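Long-range contact in AbiEi antitoxin C-terminal domain-containing protein (Mycobacterium tuberculosis, PDB 1ZEL), which is of unknown function but probably binds DNA through a winged-helix, helix-turn-helix region and carries an AbiEi antitoxin C-terminal domain: residues L88-W93 / I124-P129. Sequence-based numbering, arbitrary orientation.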
# COMPACT_ATOMS: atom_id res chain seq x y z
N LEU A 88 -5.02 9.08 2.94
CA LEU A 88 -5.35 9.79 4.17
C LEU A 88 -5.77 8.87 5.32
O LEU A 88 -5.43 9.14 6.47
CB LEU A 88 -6.39 10.91 3.92
CG LEU A 88 -5.84 12.31 3.68
CD1 LEU A 88 -6.97 13.30 3.34
CD2 LEU A 88 -4.99 12.83 4.87
N PRO A 89 -6.52 7.77 5.03
CA PRO A 89 -6.74 6.80 6.12
C PRO A 89 -5.46 6.31 6.82
O PRO A 89 -5.45 6.16 8.05
CB PRO A 89 -7.44 5.63 5.41
CG PRO A 89 -8.13 6.28 4.19
CD PRO A 89 -7.24 7.40 3.78
N LEU A 90 -4.41 6.04 6.06
CA LEU A 90 -3.15 5.58 6.65
C LEU A 90 -2.39 6.69 7.35
O LEU A 90 -1.80 6.49 8.42
CB LEU A 90 -2.28 4.91 5.59
CG LEU A 90 -2.84 3.59 5.07
CD1 LEU A 90 -2.01 3.10 3.91
CD2 LEU A 90 -2.89 2.54 6.19
N ARG A 91 -2.37 7.87 6.74
CA ARG A 91 -1.79 9.03 7.41
C ARG A 91 -2.54 9.33 8.70
O ARG A 91 -1.93 9.78 9.67
CB ARG A 91 -1.80 10.26 6.50
CG ARG A 91 -1.10 10.01 5.15
CD ARG A 91 -0.87 11.30 4.41
NE ARG A 91 -0.88 11.09 2.96
CZ ARG A 91 0.17 10.67 2.24
NH1 ARG A 91 1.33 10.42 2.83
NH2 ARG A 91 0.05 10.51 0.93
N SER A 92 -3.85 9.13 8.73
CA SER A 92 -4.57 9.35 10.01
C SER A 92 -4.15 8.38 11.11
O SER A 92 -4.13 8.72 12.31
CB SER A 92 -6.09 9.37 9.81
OG SER A 92 -6.67 8.08 9.88
N TRP A 93 -3.82 7.16 10.70
CA TRP A 93 -3.25 6.19 11.63
C TRP A 93 -1.89 6.64 12.17
O TRP A 93 -1.68 6.64 13.40
CB TRP A 93 -3.18 4.81 10.96
CG TRP A 93 -2.83 3.66 11.91
CD1 TRP A 93 -2.70 3.71 13.27
CD2 TRP A 93 -2.61 2.30 11.53
NE1 TRP A 93 -2.38 2.46 13.76
CE2 TRP A 93 -2.33 1.57 12.71
CE3 TRP A 93 -2.64 1.62 10.30
CZ2 TRP A 93 -2.06 0.20 12.69
CZ3 TRP A 93 -2.38 0.25 10.29
CH2 TRP A 93 -2.08 -0.44 11.46
N ILE A 124 -6.92 0.16 0.29
CA ILE A 124 -5.46 0.29 0.20
C ILE A 124 -4.80 -0.97 0.71
O ILE A 124 -4.95 -1.31 1.89
CB ILE A 124 -4.93 1.50 1.00
CG1 ILE A 124 -5.65 2.79 0.56
CG2 ILE A 124 -3.37 1.60 0.84
CD1 ILE A 124 -6.05 3.74 1.73
N PRO A 125 -4.06 -1.68 -0.15
CA PRO A 125 -3.34 -2.87 0.28
C PRO A 125 -2.10 -2.52 1.10
O PRO A 125 -1.22 -1.76 0.65
CB PRO A 125 -2.95 -3.54 -1.04
CG PRO A 125 -2.79 -2.38 -1.98
CD PRO A 125 -3.85 -1.39 -1.59
N ILE A 126 -2.04 -3.06 2.31
CA ILE A 126 -0.87 -2.90 3.17
C ILE A 126 -0.37 -4.23 3.70
O ILE A 126 -1.10 -5.21 3.71
CB ILE A 126 -1.14 -1.96 4.39
CG1 ILE A 126 -2.24 -2.54 5.30
CG2 ILE A 126 -1.50 -0.54 3.94
CD1 ILE A 126 -2.39 -1.76 6.61
N TRP A 127 0.87 -4.24 4.16
CA TRP A 127 1.41 -5.36 4.90
C TRP A 127 1.53 -4.89 6.33
O TRP A 127 1.89 -3.73 6.56
CB TRP A 127 2.81 -5.75 4.35
CG TRP A 127 3.52 -6.73 5.31
CD1 TRP A 127 3.29 -8.08 5.43
CD2 TRP A 127 4.47 -6.40 6.33
NE1 TRP A 127 4.07 -8.61 6.45
CE2 TRP A 127 4.80 -7.59 7.01
CE3 TRP A 127 5.08 -5.20 6.73
CZ2 TRP A 127 5.72 -7.62 8.07
CZ3 TRP A 127 5.98 -5.23 7.77
CH2 TRP A 127 6.30 -6.43 8.43
N LEU A 128 1.18 -5.76 7.28
CA LEU A 128 1.39 -5.50 8.70
C LEU A 128 2.11 -6.68 9.33
O LEU A 128 1.79 -7.82 9.02
CB LEU A 128 0.03 -5.36 9.43
CG LEU A 128 -0.62 -3.97 9.50
CD1 LEU A 128 -2.02 -4.09 10.13
CD2 LEU A 128 0.24 -3.02 10.29
N PRO A 129 3.05 -6.42 10.25
CA PRO A 129 3.66 -7.54 10.95
C PRO A 129 2.64 -8.30 11.83
O PRO A 129 1.63 -7.72 12.24
CB PRO A 129 4.73 -6.89 11.82
CG PRO A 129 4.45 -5.49 11.84
CD PRO A 129 3.61 -5.13 10.68
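Leu-90 reaches from the helix to the strand and meets two isoleucines. Leu-90 CD1 is 3.7 Å from Ile-124 CG2 and 3.7 Å from Ile-126 CG2. Leu-90 CD2 also leans on Ile-126 CG2. The leucine and each isoleucine run past each other in opposite directions. CG1 of Ile-126 is wedged between its own N and C (chi1 62°). This leaves CG2 facing Leu-90, and the extended chain beyond CG1 carries CD1 to Trp-93. Ile-126 CD1 lies at the edge of the indole, near its plane, 4.2 Å from Trp-93 CZ3. Trp-93 has CG anti to its backbone N (chi1 -170°), and its six-membered ring leads toward Leu-128, just past the strand's end. Trp-93 CH2 touches Leu-128 CD2 at 3.7 Å, while Leu-128 CD1 lies in the ring plane at the edge. The strand is the middle one of a small mixed sheet, between 103-104 and 142-145. Helix 88-96 packs on one face of it, within the AbiEi antitoxin C-terminal domain. The segment axes are 10.6 Å apart and inclined by 40°, a gap bridged by side chains alone. Leu-104 and Val-142 of the flanking strands also touch Leu-90, and Phe-102 meets the Trp-93 ring. Packing is looser at the partly exposed Pro-89. Its ring rests on one methyl, with Pro-89 CG nearest, 4.1 Å from Ile-124 CD1. Within the helix, Pro-89 O accepts from Ser-92 OG and Trp-93 N, both from one face of its plane.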